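PDB 5WAB: putative beta-glucosidase from Bifidobacterium adolescentis, which probably hydrolyses terminal beta-linked glucose from glycosides as a family 3 glycoside hydrolase, and may also release arabinopyranose from ginsenoside Rb2. Local coordinates for residues E96-K101 / M292-Y297; F299-H304 / T355-T360. All blocks are in the same frame, centred on the assembly; numbering follows the deposited sequence.

Contact 1. Residues E96-K101 / M292-Y297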
loop_
_atom_site.group_PDB
_atom_site.type_symbol
_atom_site.label_atom_id
_atom_site.label_comp_id
_atom_site.label_asym_id
_atom_site.label_seq_id
_atom_site.Cartn_x
_atom_site.Cartn_y
_atom_site.Cartn_z
ATOM N N GLU A 96 16.519 -7.997 -11.216
ATOM C CA GLU A 96 16.746 -6.963 -12.216
ATOM C C GLU A 96 17.741 -5.929 -11.704
ATOM O O GLU A 96 18.573 -5.431 -12.470
ATOM C CB GLU A 96 15.420 -6.310 -12.611
ATOM C CG GLU A 96 14.374 -7.317 -13.061
ATOM C CD GLU A 96 13.199 -6.690 -13.794
ATOM O OE1 GLU A 96 13.151 -5.450 -13.931
ATOM O OE2 GLU A 96 12.327 -7.454 -14.248
ATOM N N CYS A 97 17.694 -5.625 -10.404
ATOM C CA CYS A 97 18.692 -4.734 -9.820
ATOM C C CYS A 97 20.084 -5.334 -9.917
ATOM O O CYS A 97 21.059 -4.613 -10.153
ATOM C CB CYS A 97 18.361 -4.438 -8.356
ATOM S SG CYS A 97 16.908 -3.417 -8.072
ATOM N N ILE A 98 20.195 -6.655 -9.740
ATOM C CA ILE A 98 21.501 -7.310 -9.783
ATOM C C ILE A 98 22.097 -7.226 -11.184
ATOM O O ILE A 98 23.310 -7.045 -11.346
ATOM C CB ILE A 98 21.386 -8.763 -9.284
ATOM C CG1 ILE A 98 21.042 -8.770 -7.795
ATOM C CG2 ILE A 98 22.684 -9.523 -9.511
ATOM C CD1 ILE A 98 20.692 -10.136 -7.247
ATOM N N GLN A 99 21.259 -7.341 -12.218
ATOM C CA GLN A 99 21.740 -7.150 -13.582
ATOM C C GLN A 99 22.223 -5.720 -13.806
ATOM O O GLN A 99 23.252 -5.498 -14.453
ATOM C CB GLN A 99 20.640 -7.497 -14.586
ATOM C CG GLN A 99 20.927 -7.052 -16.023
ATOM C CD GLN A 99 19.805 -7.408 -16.988
ATOM O OE1 GLN A 99 19.413 -8.570 -17.103
ATOM N NE2 GLN A 99 19.277 -6.404 -17.681
ATOM N N GLU A 100 21.506 -4.739 -13.257
ATOM C CA GLU A 100 21.744 -3.338 -13.569
ATOM C C GLU A 100 22.611 -2.636 -12.532
ATOM O O GLU A 100 22.724 -1.408 -12.565
ATOM C CB GLU A 100 20.408 -2.608 -13.720
ATOM C CG GLU A 100 19.585 -3.097 -14.892
ATOM C CD GLU A 100 20.259 -2.838 -16.217
ATOM O OE1 GLU A 100 20.752 -1.709 -16.415
ATOM O OE2 GLU A 100 20.310 -3.762 -17.057
ATOM N N LYS A 101 23.243 -3.392 -11.635
ATOM C CA LYS A 101 24.173 -2.857 -10.637
ATOM C C LYS A 101 23.504 -1.785 -9.777
ATOM O O LYS A 101 24.034 -0.689 -9.586
ATOM C CB LYS A 101 25.437 -2.308 -11.306
ATOM C CG LYS A 101 25.994 -3.192 -12.423
ATOM C CD LYS A 101 26.235 -4.636 -12.004
ATOM C CE LYS A 101 27.414 -4.799 -11.074
ATOM N NZ LYS A 101 27.663 -6.256 -10.855
ATOM N N MET A 292 26.275 -6.922 -5.698
ATOM C CA MET A 292 26.874 -6.025 -6.679
ATOM C C MET A 292 28.196 -6.546 -7.227
ATOM O O MET A 292 28.744 -5.946 -8.159
ATOM C CB MET A 292 27.086 -4.631 -6.080
ATOM C CG MET A 292 25.818 -3.915 -5.614
ATOM S SD MET A 292 24.629 -3.549 -6.918
ATOM C CE MET A 292 23.431 -4.871 -6.715
ATOM N N SER A 293 28.717 -7.646 -6.693
ATOM C CA SER A 293 29.914 -8.255 -7.251
ATOM C C SER A 293 29.598 -9.352 -8.260
ATOM O O SER A 293 30.526 -9.910 -8.851
ATOM C CB SER A 293 30.792 -8.814 -6.129
ATOM O OG SER A 293 31.212 -7.775 -5.268
ATOM N N ILE A 294 28.318 -9.656 -8.484
ATOM C CA ILE A 294 27.926 -10.642 -9.488
ATOM C C ILE A 294 28.146 -10.055 -10.877
ATOM O O ILE A 294 27.572 -9.016 -11.225
ATOM C CB ILE A 294 26.465 -11.068 -9.297
ATOM C CG1 ILE A 294 26.270 -11.771 -7.950
ATOM C CG2 ILE A 294 26.011 -11.958 -10.449
ATOM C CD1 ILE A 294 24.845 -12.238 -7.716
ATOM N N ASP A 295 28.944 -10.742 -11.690
ATOM C CA ASP A 295 29.320 -10.262 -13.011
ATOM C C ASP A 295 28.455 -10.890 -14.092
ATOM O O ASP A 295 28.208 -12.100 -14.085
ATOM C CB ASP A 295 30.793 -10.558 -13.302
ATOM C CG ASP A 295 31.727 -9.500 -12.748
ATOM O OD1 ASP A 295 31.856 -9.395 -11.510
ATOM O OD2 ASP A 295 32.337 -8.772 -13.560
ATOM N N ASP A 296 28.004 -10.048 -15.019
ATOM C CA ASP A 296 27.300 -10.467 -16.231
ATOM C C ASP A 296 26.091 -11.343 -15.916
ATOM O O ASP A 296 25.917 -12.430 -16.473
ATOM C CB ASP A 296 28.253 -11.175 -17.193
ATOM C CG ASP A 296 29.194 -10.213 -17.882
ATOM O OD1 ASP A 296 30.078 -9.665 -17.192
ATOM O OD2 ASP A 296 29.044 -10.000 -19.106
ATOM N N TYR A 297 25.233 -10.855 -15.026
ATOM C CA TYR A 297 23.961 -11.514 -14.773
ATOM C C TYR A 297 22.861 -10.874 -15.610
ATOM O O TYR A 297 22.724 -9.648 -15.638
ATOM C CB TYR A 297 23.578 -11.462 -13.297
ATOM C CG TYR A 297 22.185 -11.999 -13.068
ATOM C CD1 TYR A 297 21.948 -13.365 -13.032
ATOM C CD2 TYR A 297 21.106 -11.140 -12.902
ATOM C CE1 TYR A 297 20.674 -13.865 -12.837
ATOM C CE2 TYR A 297 19.830 -11.630 -12.703
ATOM C CZ TYR A 297 19.619 -12.995 -12.671
ATOM O OH TYR A 297 18.349 -13.488 -12.474
HETATM O O HOH W 1 25.389 -8.726 -13.398
#

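Contact 2. Residues F299-H304 / T355-T360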
loop_
_atom_site.group_PDB
_atom_site.type_symbol
_atom_site.label_atom_id
_atom_site.label_comp_id
_atom_site.label_asym_id
_atom_site.label_seq_id
_atom_site.Cartn_x
_atom_site.Cartn_y
_atom_site.Cartn_z
ATOM N N PHE A 299 18.685 -11.178 -16.171
ATOM C CA PHE A 299 17.463 -11.747 -15.627
ATOM C C PHE A 299 16.581 -12.293 -16.743
ATOM O O PHE A 299 16.626 -11.828 -17.885
ATOM C CB PHE A 299 16.695 -10.715 -14.794
ATOM C CG PHE A 299 16.105 -9.570 -15.591
ATOM C CD1 PHE A 299 14.842 -9.670 -16.156
ATOM C CD2 PHE A 299 16.795 -8.374 -15.727
ATOM C CE1 PHE A 299 14.295 -8.613 -16.868
ATOM C CE2 PHE A 299 16.256 -7.317 -16.439
ATOM C CZ PHE A 299 15.002 -7.437 -17.010
ATOM N N ASP A 300 15.786 -13.306 -16.402
ATOM C CA ASP A 300 14.869 -13.923 -17.356
ATOM C C ASP A 300 13.704 -12.974 -17.611
ATOM O O ASP A 300 12.854 -12.772 -16.737
ATOM C CB ASP A 300 14.388 -15.264 -16.812
ATOM C CG ASP A 300 13.718 -16.124 -17.868
ATOM O OD1 ASP A 300 13.174 -15.570 -18.850
ATOM O OD2 ASP A 300 13.724 -17.363 -17.705
ATOM N N VAL A 301 13.668 -12.383 -18.809
ATOM C CA VAL A 301 12.625 -11.413 -19.132
ATOM C C VAL A 301 11.253 -12.077 -19.112
ATOM O O VAL A 301 10.293 -11.542 -18.545
ATOM C CB VAL A 301 12.909 -10.747 -20.490
ATOM C CG1 VAL A 301 11.682 -9.985 -20.969
ATOM C CG2 VAL A 301 14.116 -9.828 -20.389
ATOM N N ASP A 302 11.137 -13.246 -19.750
ATOM C CA ASP A 302 9.840 -13.911 -19.830
ATOM C C ASP A 302 9.387 -14.406 -18.464
ATOM O O ASP A 302 8.193 -14.358 -18.149
ATOM C CB ASP A 302 9.895 -15.073 -20.822
ATOM C CG ASP A 302 10.012 -14.609 -22.262
ATOM O OD1 ASP A 302 9.566 -13.483 -22.565
ATOM O OD2 ASP A 302 10.558 -15.371 -23.090
ATOM N N ALA A 303 10.319 -14.897 -17.646
ATOM C CA ALA A 303 9.947 -15.361 -16.313
ATOM C C ALA A 303 9.430 -14.213 -15.457
ATOM O O ALA A 303 8.445 -14.370 -14.728
ATOM C CB ALA A 303 11.131 -16.039 -15.633
ATOM N N HIS A 304 10.088 -13.051 -15.529
ATOM C CA HIS A 304 9.633 -11.901 -14.757
ATOM C C HIS A 304 8.310 -11.368 -15.291
ATOM O O HIS A 304 7.456 -10.919 -14.518
ATOM C CB HIS A 304 10.693 -10.797 -14.773
ATOM C CG HIS A 304 11.917 -11.117 -13.973
ATOM N ND1 HIS A 304 12.892 -10.181 -13.701
ATOM C CD2 HIS A 304 12.332 -12.269 -13.394
ATOM C CE1 HIS A 304 13.849 -10.739 -12.981
ATOM N NE2 HIS A 304 13.537 -12.007 -12.785
ATOM N N THR A 355 9.978 1.929 -18.636
ATOM C CA THR A 355 9.908 1.390 -19.991
ATOM C C THR A 355 9.773 -0.123 -19.910
ATOM O O THR A 355 10.750 -0.799 -19.561
ATOM C CB THR A 355 11.149 1.763 -20.797
ATOM O OG1 THR A 355 11.216 3.186 -20.952
ATOM C CG2 THR A 355 11.101 1.109 -22.169
ATOM N N PRO A 356 8.615 -0.697 -20.216
ATOM C CA PRO A 356 8.437 -2.137 -19.999
ATOM C C PRO A 356 9.259 -2.966 -20.972
ATOM O O PRO A 356 9.556 -2.547 -22.092
ATOM C CB PRO A 356 6.935 -2.350 -20.216
ATOM C CG PRO A 356 6.492 -1.211 -21.064
ATOM C CD PRO A 356 7.455 -0.069 -20.876
ATOM N N THR A 357 9.647 -4.157 -20.514
ATOM C CA THR A 357 10.297 -5.107 -21.409
ATOM C C THR A 357 9.348 -5.531 -22.522
ATOM O O THR A 357 9.748 -5.644 -23.686
ATOM C CB THR A 357 10.786 -6.327 -20.631
ATOM O OG1 THR A 357 9.680 -6.939 -19.959
ATOM C CG2 THR A 357 11.821 -5.916 -19.600
ATOM N N LYS A 358 8.089 -5.782 -22.178
ATOM C CA LYS A 358 7.067 -6.102 -23.159
ATOM C C LYS A 358 5.724 -5.629 -22.624
ATOM O O LYS A 358 5.433 -5.785 -21.435
ATOM C CB LYS A 358 7.034 -7.606 -23.462
ATOM C CG LYS A 358 6.688 -8.487 -22.268
ATOM C CD LYS A 358 6.953 -9.952 -22.569
ATOM C CE LYS A 358 8.437 -10.208 -22.736
ATOM N NZ LYS A 358 8.709 -11.573 -23.255
ATOM N N MET A 359 4.917 -5.033 -23.497
ATOM C CA MET A 359 3.568 -4.650 -23.112
ATOM C C MET A 359 2.644 -4.902 -24.293
ATOM O O MET A 359 2.920 -4.448 -25.407
ATOM C CB MET A 359 3.516 -3.181 -22.680
ATOM C CG MET A 359 2.210 -2.775 -22.026
ATOM S SD MET A 359 1.005 -2.090 -23.167
ATOM C CE MET A 359 1.907 -0.686 -23.820
ATOM N N THR A 360 1.547 -5.612 -24.042
ATOM C CA THR A 360 0.543 -5.910 -25.058
ATOM C C THR A 360 -0.814 -5.446 -24.557
ATOM O O THR A 360 -1.274 -5.883 -23.496
ATOM C CB THR A 360 0.513 -7.406 -25.395
ATOM O OG1 THR A 360 1.786 -7.813 -25.913
ATOM C CG2 THR A 360 -0.568 -7.706 -26.427
#

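Contact 1. Residues E96-K101 / M292-Y297
I98, Q99 and K101, where helix 83-99 of the family 3 TIM-barrel domain ends, meet M292, I294 and Y297, at and beyond the end of helix 271-292. The apolar seam runs along the helix end: I98 CG2, held anti to the backbone N (chi1 -67° for CG1), lies 3.9 Å from I294 CD1 and also touches Y297 CD2. The Y297 ring turns its edge to the backbone N of Q99, and Q99 CB rests 3.2 Å from Y297 O. Just past the helix, the chain turns into strand 102-106, the second strand of the parallel barrel sheet; here M292 SD packs 3.5 Å from K101 C. The bent K101 side chain places NZ 2.9 Å from M292 O, a hydrogen bond arriving from above the carbonyl plane, and 2.8 Å from I294 O. A water accepts from Y297 N at 2.7 Å and donates to I294 O, with a weaker bond to I98 O. Q99 NE2 donates almost straight (172°) to E100 OE2, whose carboxylate also pairs with K51, while Q99 OE1 takes F299 N. With an alanine at Q99, F299 N would probably lose this acceptor, and E100 OE2 its amide donor, though OE1 would still have K51.

Contact 2. Residues F299-H304 / T355-T360
V301, in the first turn of helix 301-313, packs against T357 and K358 of the loop leading to helix 362-368, and this is the close part of a small surface contact. V301 CG1 stands anti to the backbone N (chi1 167°), which directs it to the loop: it lies 3.8 Å from T357 CB and 3.7 Å from K358 CE, so one methyl serves both neighbours. The V301 and T357 side chains run alongside each other, pointing opposite ways. Behind them the buried F299 ring presents its edge to T357 CG2, with CZ 4.4 Å from that methyl. T357 OG1 turns to another partner, hydrogen-bonding Q474.

The solvent side is looser. There K358, bent at chi3 (67°), approaches roughly perpendicular to the D302 side chain, and the two are placed as an ion pair, but NZ and OD1 are too close in the model, so the pairing is doubtful in detail. Beside it, D300 caps the helix: OD1 accepts A303 N at 3.2 Å and is met from above the carboxylate plane.

Around this contact, H304 NE2 bonds E95 and its side chain packs on A92, both on helix 83-99. On the loop side, T355 shares a backbone hydrogen bond with A68 and P356 packs on Y346, while helix 301-313 runs on toward strand 317-321 at the edge of the six-stranded mixed sheet.

How the contacts relate
Contact 1 is partly buried and contact 2 lies at the surface; their centres are about 17 Å apart, and contact 1 closes before contact 2 opens along the chain. Helix 83-99 ties them together: its end belongs to contact 1, and E96 OE2 reaches H304 ND1 of contact 2 at 2.8 Å, a probable hydrogen bond. The same oxygen packs on F299. Their chemistry differs with place. Contact 1 joins elements at the barrel domain with apolar packing, a lysine on a backbone carbonyl and a bridging water, whereas contact 2 links the start of helix 301-313 to a loop of the C-terminal domain mainly by a valine methyl against T357 and K358, with a doubtful D302-K358 ion pair on the solvent side.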